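Cell wall surface anchor family protein (Streptococcus agalactiae serogroup V, PDB 3TW0) forms the adhesive tip pilin of the group B streptococcal pilus, probably attaching the bacterium to host tissue, with a magnesium-binding von Willebrand factor A-type domain in this fragment. Local coordinates at residues A[26-30]-A[31-35]; A[39-42]-A[43-47]; A[158-161]-A[162-166]. The protein carries 2 engineered substitutions. One frame throughout, in Å; residues are numbered along the deposited sequence.

Interaction 1. Residues A[26-30]-A[31-35]; sequences ERANN and SQRAL
S31 closes a tight turn back onto R27 and A28, and does so with both its backbone and its side chain. Its amide N bonds to R27 O at 3.1 Å, nearly straight at 167°. The hydroxyl OG, lying beside its own backbone N (chi1 -85°), donates to A28 O at 2.8 Å and also rests against A28 CB. The turn it closes is unusual: A28, N29 and N30 all have positive phi, in the left-handed helical region, and N30 N bonds to E26 O. Q32, again with positive phi, occupies the N-cap position of the helix 33-48. It points away from the turn, yet water 2 donates to N30 O and takes a weak bond from Q32 NE2. R33 then starts the helix. Its N gives a hydrogen bond to water 1, which in turn donates to R27 O at 2.9 Å, so that this carbonyl is held by an amide and a water. The R33 side chain runs extended from CG to NE and returns toward the turn, laying one face of its guanidinium against A28 CB, 3.7 Å above the plane. R27 CB approaches NH1 of R33 obliquely at 3.9 Å. Beyond the turn R33 bonds to G326 O and S22 O and forms a long, weak ion pair with D173, while R27 has its salt bridge with D330. S22 binds the magnesium present here, whereas D173 belongs to a magnesium site unoccupied in this chain. The bond to S22 O is consistent with a second-shell place for R33 in the metal-ion-dependent adhesion site (MIDAS) of von Willebrand factor A domains.

Interaction 2. Residues A[39-42]-A[43-47]; sequences EAVE and KLIDK
This is an i to i+4 contact between successive turns of the helix 33-48, which packs on the central parallel sheet of the von Willebrand factor A fold. V41 and I45 lie side by side and point the same way, with their CG1 atoms 4.0 Å apart. The CG1 branch of V41 stands anti to its backbone N (chi1 175°), which swings it toward the next turn. Both residues lie on V15 of strand 11-18. L44 joins them there and also reaches F169, whereas I45 additionally meets V117 and L120 of helix 114-122. Beneath the side chains the backbone bonds are regular: I45 N to V41 O is 2.9 Å at 176°, and D46 N reaches E42 O at 3.1 Å. K43 behaves differently from the apolar trio. Its chain bends at successive torsions, and its methylene CD comes to 3.4 Å from E39 O, so the aliphatic part lies alongside that carbonyl. On the E42 side, the D46 carboxylate carbon CG sits 3.3 Å from E42 O. The two acidic side chains do not meet; their OE1 and OD2 atoms are 6.7 Å apart. Each is paired instead with a lysine outside the stretch, E42 with K126 and D46 with K121. The helix is therefore amphipathic, its buried face held by branched apolar groups, while the neighbouring lysines would probably offset the like charge of its two acids.

Interaction 3. Residues A[158-161]-A[162-166]; sequences TQSS and NARKK
A type I beta turn, S161 to R164, connects the end of helix 145-159 to strand 165-172, and its closing bond runs from R164 N to S161 O at 3.3 Å. That amide comes from above the carbonyl plane, 62° out of it, instead of meeting a lone pair. The same S161 O has a second, weak partner in K166 NZ. K166 reaches it because its chain, extended through CD, bends at chi3 (-85°) and again at chi4, bringing the ammonium group back over the turn, where NZ makes its shorter bond to R164 O at 2.8 Å. One lysine thus bridges the first and last carbonyls of the turn, firmly at R164 O and weakly at S161 O. Strand 165-172 is the middle one of five in the parallel sheet of the von Willebrand factor A fold, and the turn lies at the end of this strand away from the annotated metal sites, completing the return from helix to sheet. S160, the first residue to leave helical geometry, touches both long side chains. Its OG, anti to the backbone N (chi1 -166°), is 3.4 Å from K166 CD and 3.6 Å from R164 CB, and it lies at the edge of the R164 guanidinium, near its plane. The strongest polar partner of that hydroxyl is D12, whose OD2 also takes the salt bridge from R164 NE; a single carboxylate therefore holds both S160 and R164 beside strand 11-18. S161 OG meets R164 on a different part of its chain, touching CG at 3.4 Å. The R164 side chain also touches P10, and its NH2 lies close to NE of R55, a like charge that the D12 carboxylate may partly offset.

The three contacts follow one another along the chain. Interaction 1 is beside the metal site: the side chain of R27 is about 7 Å from the magnesium ion. Interaction 2 continues along the same helix 33-48, its centre about 19 Å from that of interaction 1. Interaction 3 lies away from the annotated sites, its centre about 35 Å from that of interaction 1 and about 21 Å from that of interaction 2; its nearest atoms are about 11 Å from those of interaction 2. Strand 165-172 joins interactions 2 and 3: residues 165-166 of interaction 3 begin it, and V41 and L44 of interaction 2 pack on V171 and F169 farther along it.

Interaction 1. Residues A[26-30]-A[31-35]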
ATOM      1  N   GLU A  26     -14.771  -4.379  12.116  1.00 27.30           N
ATOM      2  CA  GLU A  26     -14.524  -4.226  13.564  1.00 29.06           C
ATOM      3  C   GLU A  26     -13.577  -3.072  13.941  1.00 29.91           C
ATOM      4  O   GLU A  26     -13.755  -2.455  15.012  1.00 30.59           O
ATOM      5  CB  GLU A  26     -13.981  -5.530  14.154  1.00 29.40           C
ATOM      6  CG  GLU A  26     -14.989  -6.679  14.140  1.00 32.07           C
ATOM      7  CD  GLU A  26     -14.522  -7.880  14.933  1.00 34.75           C
ATOM      8  OE1 GLU A  26     -15.374  -8.657  15.404  1.00 39.22           O
ATOM      9  OE2 GLU A  26     -13.306  -8.051  15.099  1.00 36.32           O
ATOM     10  N   ARG A  27     -12.594  -2.772  13.072  1.00 29.69           N
ATOM     11  CA  ARG A  27     -11.545  -1.760  13.360  1.00 29.89           C
ATOM     12  C   ARG A  27     -12.103  -0.393  13.712  1.00 30.06           C
ATOM     13  O   ARG A  27     -13.221  -0.049  13.307  1.00 29.06           O
ATOM     14  CB  ARG A  27     -10.572  -1.576  12.174  1.00 29.82           C
ATOM     15  CG  ARG A  27      -9.754  -2.807  11.784  1.00 30.94           C
ATOM     16  CD  ARG A  27      -8.642  -3.092  12.811  1.00 34.86           C
ATOM     17  NE  ARG A  27      -7.802  -4.222  12.410  1.00 38.78           N
ATOM     18  CZ  ARG A  27      -6.579  -4.108  11.897  1.00 39.99           C
ATOM     19  NH1 ARG A  27      -6.015  -2.909  11.720  1.00 42.76           N
ATOM     20  NH2 ARG A  27      -5.907  -5.198  11.581  1.00 40.17           N
ATOM     21  N   ALA A  28     -11.278   0.392  14.415  1.00 30.40           N
ATOM     22  CA  ALA A  28     -11.648   1.722  14.900  1.00 31.79           C
ATOM     23  C   ALA A  28     -13.017   1.699  15.559  1.00 32.31           C
ATOM     24  O   ALA A  28     -13.903   2.467  15.170  1.00 32.24           O
ATOM     25  CB  ALA A  28     -11.621   2.754  13.761  1.00 31.72           C
ATOM     26  N   ASN A  29     -13.193   0.781  16.517  1.00 33.76           N
ATOM     27  CA  ASN A  29     -14.414   0.717  17.319  1.00 35.08           C
ATOM     28  C   ASN A  29     -15.676   0.550  16.428  1.00 34.83           C
ATOM     29  O   ASN A  29     -16.616   1.366  16.464  1.00 34.58           O
ATOM     30  CB  ASN A  29     -14.446   1.951  18.250  1.00 35.73           C
ATOM     31  CG  ASN A  29     -15.783   2.163  18.916  1.00 39.45           C
ATOM     32  OD1 ASN A  29     -16.195   1.395  19.789  1.00 42.80           O
ATOM     33  ND2 ASN A  29     -16.470   3.233  18.517  1.00 44.63           N
ATOM     34  N   ASN A  30     -15.645  -0.502  15.600  1.00 34.44           N
ATOM     35  CA  ASN A  30     -16.700  -0.822  14.630  1.00 33.85           C
ATOM     36  C   ASN A  30     -17.120   0.301  13.684  1.00 32.99           C
ATOM     37  O   ASN A  30     -18.315   0.567  13.485  1.00 32.64           O
ATOM     38  CB  ASN A  30     -17.897  -1.427  15.339  1.00 34.66           C
ATOM     39  CG  ASN A  30     -17.501  -2.550  16.227  1.00 36.55           C
ATOM     40  OD1 ASN A  30     -17.220  -3.646  15.758  1.00 40.48           O
ATOM     41  ND2 ASN A  30     -17.430  -2.283  17.522  1.00 39.43           N
ATOM     42  N   SER A  31     -16.113   0.937  13.087  1.00 31.87           N
ATOM     43  CA  SER A  31     -16.322   2.020  12.131  1.00 30.43           C
ATOM     44  C   SER A  31     -16.908   1.524  10.804  1.00 29.88           C
ATOM     45  O   SER A  31     -17.286   2.336   9.963  1.00 30.66           O
ATOM     46  CB  SER A  31     -15.006   2.760  11.894  1.00 30.14           C
ATOM     47  OG  SER A  31     -14.792   3.748  12.883  1.00 29.14           O
ATOM     48  N   GLN A  32     -16.967   0.197  10.634  1.00 28.63           N
ATOM     49  CA  GLN A  32     -17.510  -0.487   9.436  1.00 27.34           C
ATOM     50  C   GLN A  32     -16.903   0.017   8.132  1.00 26.00           C
ATOM     51  O   GLN A  32     -17.599   0.286   7.147  1.00 24.96           O
ATOM     52  CB  GLN A  32     -19.033  -0.432   9.402  1.00 27.63           C
ATOM     53  CG  GLN A  32     -19.709  -1.137  10.587  1.00 30.00           C
ATOM     54  CD  GLN A  32     -21.240  -1.012  10.564  1.00 31.39           C
ATOM     55  OE1 GLN A  32     -21.946  -2.011  10.597  1.00 30.61           O
ATOM     56  NE2 GLN A  32     -21.745   0.216  10.513  1.00 31.71           N
ATOM     57  N   ARG A  33     -15.578   0.125   8.147  1.00 24.72           N
ATOM     58  CA  ARG A  33     -14.839   0.670   7.023  1.00 23.21           C
ATOM     59  C   ARG A  33     -15.163  -0.035   5.704  1.00 22.51           C
ATOM     60  O   ARG A  33     -15.594   0.609   4.757  1.00 21.94           O
ATOM     61  CB  ARG A  33     -13.346   0.665   7.327  1.00 23.53           C
ATOM     62  CG  ARG A  33     -12.902   1.830   8.187  1.00 21.94           C
ATOM     63  CD  ARG A  33     -11.452   1.730   8.429  1.00 22.19           C
ATOM     64  NE  ARG A  33     -10.969   2.847   9.215  1.00 22.58           N
ATOM     65  CZ  ARG A  33      -9.980   2.777  10.098  1.00 22.86           C
ATOM     66  NH1 ARG A  33      -9.371   1.618  10.319  1.00 19.39           N
ATOM     67  NH2 ARG A  33      -9.605   3.879  10.765  1.00 21.62           N
ATOM     68  N   ALA A  34     -15.022  -1.356   5.663  1.00 22.05           N
ATOM     69  CA  ALA A  34     -15.184  -2.085   4.397  1.00 21.58           C
ATOM     70  C   ALA A  34     -16.610  -2.072   3.883  1.00 21.40           C
ATOM     71  O   ALA A  34     -16.838  -1.932   2.678  1.00 20.67           O
ATOM     72  CB  ALA A  34     -14.701  -3.481   4.519  1.00 20.67           C
ATOM     73  N   LEU A  35     -17.564  -2.253   4.792  1.00 21.72           N
ATOM     74  CA  LEU A  35     -18.982  -2.234   4.410  1.00 21.91           C
ATOM     75  C   LEU A  35     -19.292  -0.880   3.769  1.00 21.79           C
ATOM     76  O   LEU A  35     -19.894  -0.817   2.691  1.00 21.56           O
ATOM     77  CB  LEU A  35     -19.898  -2.491   5.621  1.00 21.75           C
ATOM     78  CG  LEU A  35     -21.422  -2.203   5.536  1.00 23.12           C
ATOM     79  CD1 LEU A  35     -22.160  -3.043   4.509  1.00 22.52           C
ATOM     80  CD2 LEU A  35     -22.088  -2.348   6.906  1.00 22.99           C
TER
HETATM   81  O   HOH W   1     -13.706  -0.604  10.506  1.00 25.33           O
HETATM   82  O   HOH W   2     -20.486   2.076  11.926  1.00 47.43           O

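Interaction 2. Residues A[39-42]-A[43-47]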
ATOM      1  N   GLU A  39     -20.251   0.097  -0.125  1.00 20.67           N
ATOM      2  CA  GLU A  39     -21.509   0.789  -0.451  1.00 21.94           C
ATOM      3  C   GLU A  39     -21.287   2.057  -1.255  1.00 21.74           C
ATOM      4  O   GLU A  39     -22.016   2.355  -2.205  1.00 22.01           O
ATOM      5  CB  GLU A  39     -22.312   1.039   0.822  1.00 21.97           C
ATOM      6  CG  GLU A  39     -22.863  -0.295   1.359  1.00 25.06           C
ATOM      7  CD  GLU A  39     -23.681  -0.147   2.613  1.00 28.73           C
ATOM      8  OE1 GLU A  39     -23.600   0.921   3.269  1.00 31.78           O
ATOM      9  OE2 GLU A  39     -24.407  -1.102   2.934  1.00 27.35           O
ATOM     10  N   ALA A  40     -20.239   2.783  -0.903  1.00 22.09           N
ATOM     11  CA  ALA A  40     -19.888   3.995  -1.625  1.00 21.75           C
ATOM     12  C   ALA A  40     -19.557   3.645  -3.072  1.00 21.29           C
ATOM     13  O   ALA A  40     -20.046   4.301  -3.999  1.00 20.88           O
ATOM     14  CB  ALA A  40     -18.707   4.674  -0.952  1.00 22.15           C
ATOM     15  N   VAL A  41     -18.736   2.613  -3.266  1.00 21.41           N
ATOM     16  CA  VAL A  41     -18.441   2.101  -4.627  1.00 21.78           C
ATOM     17  C   VAL A  41     -19.717   1.720  -5.405  1.00 21.90           C
ATOM     18  O   VAL A  41     -19.924   2.171  -6.530  1.00 21.19           O
ATOM     19  CB  VAL A  41     -17.444   0.915  -4.601  1.00 21.90           C
ATOM     20  CG1 VAL A  41     -17.246   0.332  -6.020  1.00 22.26           C
ATOM     21  CG2 VAL A  41     -16.130   1.345  -4.004  1.00 22.23           C
ATOM     22  N   GLU A  42     -20.583   0.900  -4.805  1.00 22.81           N
ATOM     23  CA  GLU A  42     -21.886   0.593  -5.426  1.00 22.93           C
ATOM     24  C   GLU A  42     -22.600   1.854  -5.921  1.00 23.29           C
ATOM     25  O   GLU A  42     -23.140   1.879  -7.040  1.00 23.59           O
ATOM     26  CB  GLU A  42     -22.793  -0.123  -4.427  1.00 22.99           C
ATOM     27  CG  GLU A  42     -22.635  -1.632  -4.437  1.00 23.92           C
ATOM     28  CD  GLU A  42     -23.279  -2.323  -3.249  1.00 24.10           C
ATOM     29  OE1 GLU A  42     -23.790  -1.652  -2.322  1.00 24.23           O
ATOM     30  OE2 GLU A  42     -23.258  -3.571  -3.228  1.00 27.43           O
ATOM     31  N   LYS A  43     -22.604   2.893  -5.088  1.00 23.60           N
ATOM     32  CA  LYS A  43     -23.303   4.148  -5.417  1.00 24.66           C
ATOM     33  C   LYS A  43     -22.598   4.861  -6.554  1.00 24.27           C
ATOM     34  O   LYS A  43     -23.235   5.440  -7.433  1.00 24.61           O
ATOM     35  CB  LYS A  43     -23.397   5.081  -4.202  1.00 24.64           C
ATOM     36  CG  LYS A  43     -24.757   5.119  -3.494  1.00 29.15           C
ATOM     37  CD  LYS A  43     -24.744   4.430  -2.107  1.00 34.33           C
ATOM     38  CE  LYS A  43     -23.984   5.246  -1.038  1.00 36.02           C
ATOM     39  NZ  LYS A  43     -24.236   6.708  -1.134  1.00 38.46           N
ATOM     40  N   LEU A  44     -21.274   4.805  -6.554  1.00 23.76           N
ATOM     41  CA  LEU A  44     -20.528   5.475  -7.615  1.00 23.87           C
ATOM     42  C   LEU A  44     -20.749   4.782  -8.969  1.00 23.71           C
ATOM     43  O   LEU A  44     -21.080   5.429  -9.969  1.00 22.99           O
ATOM     44  CB  LEU A  44     -19.057   5.625  -7.246  1.00 24.00           C
ATOM     45  CG  LEU A  44     -18.301   6.342  -8.351  1.00 25.88           C
ATOM     46  CD1 LEU A  44     -18.507   7.857  -8.346  1.00 25.41           C
ATOM     47  CD2 LEU A  44     -16.896   6.016  -8.202  1.00 27.48           C
ATOM     48  N   ILE A  45     -20.616   3.462  -8.980  1.00 23.10           N
ATOM     49  CA  ILE A  45     -20.870   2.687 -10.178  1.00 23.42           C
ATOM     50  C   ILE A  45     -22.259   3.009 -10.744  1.00 24.37           C
ATOM     51  O   ILE A  45     -22.366   3.334 -11.927  1.00 25.08           O
ATOM     52  CB  ILE A  45     -20.714   1.147  -9.934  1.00 22.32           C
ATOM     53  CG1 ILE A  45     -19.287   0.774  -9.454  1.00 20.67           C
ATOM     54  CG2 ILE A  45     -21.084   0.369 -11.192  1.00 22.92           C
ATOM     55  CD1 ILE A  45     -18.143   0.985 -10.473  1.00 20.29           C
ATOM     56  N   ASP A  46     -23.302   2.939  -9.916  1.00 26.24           N
ATOM     57  CA  ASP A  46     -24.673   3.196 -10.400  1.00 28.42           C
ATOM     58  C   ASP A  46     -24.764   4.603 -10.975  1.00 29.57           C
ATOM     59  O   ASP A  46     -25.385   4.809 -12.024  1.00 29.88           O
ATOM     60  CB  ASP A  46     -25.728   3.024  -9.303  1.00 27.94           C
ATOM     61  CG  ASP A  46     -25.890   1.584  -8.861  1.00 29.54           C
ATOM     62  OD1 ASP A  46     -25.517   0.658  -9.627  1.00 29.08           O
ATOM     63  OD2 ASP A  46     -26.387   1.373  -7.730  1.00 30.93           O
ATOM     64  N   LYS A  47     -24.138   5.561 -10.295  1.00 31.11           N
ATOM     65  CA  LYS A  47     -24.193   6.946 -10.754  1.00 32.75           C
ATOM     66  C   LYS A  47     -23.517   7.098 -12.116  1.00 33.20           C
ATOM     67  O   LYS A  47     -24.142   7.598 -13.051  1.00 33.84           O
ATOM     68  CB  LYS A  47     -23.637   7.936  -9.720  1.00 33.20           C
ATOM     69  CG  LYS A  47     -23.947   9.405 -10.115  1.00 36.33           C
ATOM     70  CD  LYS A  47     -23.208  10.454  -9.279  1.00 40.74           C
ATOM     71  CE  LYS A  47     -24.130  11.058  -8.219  1.00 43.42           C
ATOM     72  NZ  LYS A  47     -23.829  12.502  -7.963  1.00 43.49           N
TER

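Interaction 3. Residues A[158-161]-A[162-166]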
ATOM      1  N   THR A 158      -3.770   2.369 -21.060  1.00 26.95           N
ATOM      2  CA  THR A 158      -3.873   1.228 -21.972  1.00 28.17           C
ATOM      3  C   THR A 158      -5.194   1.218 -22.725  1.00 27.03           C
ATOM      4  O   THR A 158      -5.225   0.860 -23.888  1.00 27.24           O
ATOM      5  CB  THR A 158      -3.813  -0.115 -21.190  1.00 28.24           C
ATOM      6  OG1 THR A 158      -2.758  -0.056 -20.228  1.00 33.77           O
ATOM      7  CG2 THR A 158      -3.519  -1.258 -22.127  1.00 31.46           C
ATOM      8  N   GLN A 159      -6.278   1.588 -22.047  1.00 25.93           N
ATOM      9  CA  GLN A 159      -7.624   1.296 -22.542  1.00 26.07           C
ATOM     10  C   GLN A 159      -8.505   2.522 -22.832  1.00 25.33           C
ATOM     11  O   GLN A 159      -9.553   2.387 -23.451  1.00 24.85           O
ATOM     12  CB  GLN A 159      -8.374   0.389 -21.556  1.00 26.12           C
ATOM     13  CG  GLN A 159      -7.728  -0.939 -21.226  1.00 26.74           C
ATOM     14  CD  GLN A 159      -8.503  -1.666 -20.126  1.00 27.59           C
ATOM     15  OE1 GLN A 159      -9.709  -1.444 -19.933  1.00 27.30           O
ATOM     16  NE2 GLN A 159      -7.808  -2.518 -19.387  1.00 27.48           N
ATOM     17  N   SER A 160      -8.120   3.688 -22.324  1.00 24.71           N
ATOM     18  CA  SER A 160      -8.769   4.925 -22.705  1.00 25.18           C
ATOM     19  C   SER A 160      -7.923   5.686 -23.761  1.00 26.00           C
ATOM     20  O   SER A 160      -7.154   5.072 -24.529  1.00 24.53           O
ATOM     21  CB  SER A 160      -9.033   5.780 -21.465  1.00 25.71           C
ATOM     22  OG  SER A 160      -9.926   6.837 -21.722  1.00 22.86           O
ATOM     23  N   SER A 161      -8.089   7.004 -23.812  1.00 26.45           N
ATOM     24  CA  SER A 161      -7.442   7.836 -24.831  1.00 27.64           C
ATOM     25  C   SER A 161      -7.499   9.281 -24.374  1.00 28.76           C
ATOM     26  O   SER A 161      -8.244   9.600 -23.438  1.00 28.96           O
ATOM     27  CB  SER A 161      -8.115   7.672 -26.216  1.00 27.53           C
ATOM     28  OG  SER A 161      -9.386   8.326 -26.292  1.00 26.10           O
ATOM     29  N   ASN A 162      -6.713  10.142 -25.028  1.00 30.11           N
ATOM     30  CA  ASN A 162      -6.634  11.577 -24.706  1.00 31.27           C
ATOM     31  C   ASN A 162      -7.952  12.346 -24.944  1.00 31.65           C
ATOM     32  O   ASN A 162      -8.199  13.382 -24.315  1.00 32.68           O
ATOM     33  CB  ASN A 162      -5.496  12.224 -25.518  1.00 31.79           C
ATOM     34  CG  ASN A 162      -5.106  13.621 -25.010  1.00 32.44           C
ATOM     35  OD1 ASN A 162      -5.210  13.932 -23.808  1.00 29.24           O
ATOM     36  ND2 ASN A 162      -4.632  14.466 -25.936  1.00 31.75           N
ATOM     37  N   ALA A 163      -8.791  11.838 -25.838  1.00 31.54           N
ATOM     38  CA  ALA A 163     -10.093  12.444 -26.133  1.00 32.05           C
ATOM     39  C   ALA A 163     -11.213  12.094 -25.134  1.00 32.61           C
ATOM     40  O   ALA A 163     -12.274  12.734 -25.126  1.00 34.21           O
ATOM     41  CB  ALA A 163     -10.532  12.086 -27.574  1.00 32.09           C
ATOM     42  N   ARG A 164     -11.011  11.083 -24.300  1.00 31.72           N
ATOM     43  CA  ARG A 164     -12.048  10.721 -23.321  1.00 31.02           C
ATOM     44  C   ARG A 164     -11.737  11.356 -21.972  1.00 30.56           C
ATOM     45  O   ARG A 164     -10.574  11.625 -21.667  1.00 31.05           O
ATOM     46  CB  ARG A 164     -12.185   9.196 -23.207  1.00 30.63           C
ATOM     47  CG  ARG A 164     -12.351   8.503 -24.564  1.00 30.08           C
ATOM     48  CD  ARG A 164     -12.383   6.997 -24.452  1.00 29.08           C
ATOM     49  NE  ARG A 164     -13.488   6.538 -23.610  1.00 27.69           N
ATOM     50  CZ  ARG A 164     -14.687   6.223 -24.069  1.00 28.06           C
ATOM     51  NH1 ARG A 164     -14.962   6.336 -25.368  1.00 29.32           N
ATOM     52  NH2 ARG A 164     -15.622   5.826 -23.240  1.00 27.58           N
ATOM     53  N   LYS A 165     -12.770  11.634 -21.184  1.00 29.79           N
ATOM     54  CA  LYS A 165     -12.569  12.065 -19.801  1.00 28.90           C
ATOM     55  C   LYS A 165     -12.232  10.854 -18.932  1.00 27.05           C
ATOM     56  O   LYS A 165     -12.790   9.789 -19.121  1.00 26.97           O
ATOM     57  CB  LYS A 165     -13.812  12.765 -19.255  1.00 28.76           C
ATOM     58  CG  LYS A 165     -13.946  14.234 -19.693  1.00 33.24           C
ATOM     59  CD  LYS A 165     -12.629  15.041 -19.511  1.00 37.77           C
ATOM     60  CE  LYS A 165     -12.281  15.392 -18.049  1.00 40.53           C
ATOM     61  NZ  LYS A 165     -10.899  16.022 -17.936  1.00 40.54           N
ATOM     62  N   LYS A 166     -11.328  11.028 -17.979  1.00 25.36           N
ATOM     63  CA  LYS A 166     -10.828   9.892 -17.180  1.00 23.82           C
ATOM     64  C   LYS A 166     -10.867  10.246 -15.688  1.00 22.44           C
ATOM     65  O   LYS A 166     -10.513  11.346 -15.306  1.00 21.18           O
ATOM     66  CB  LYS A 166      -9.428   9.449 -17.675  1.00 23.81           C
ATOM     67  CG  LYS A 166      -9.385   9.165 -19.218  1.00 25.58           C
ATOM     68  CD  LYS A 166      -8.000   8.884 -19.843  1.00 28.58           C
ATOM     69  CE  LYS A 166      -7.191  10.151 -20.249  1.00 31.68           C
ATOM     70  NZ  LYS A 166      -8.057  11.340 -20.572  1.00 32.90           N
TER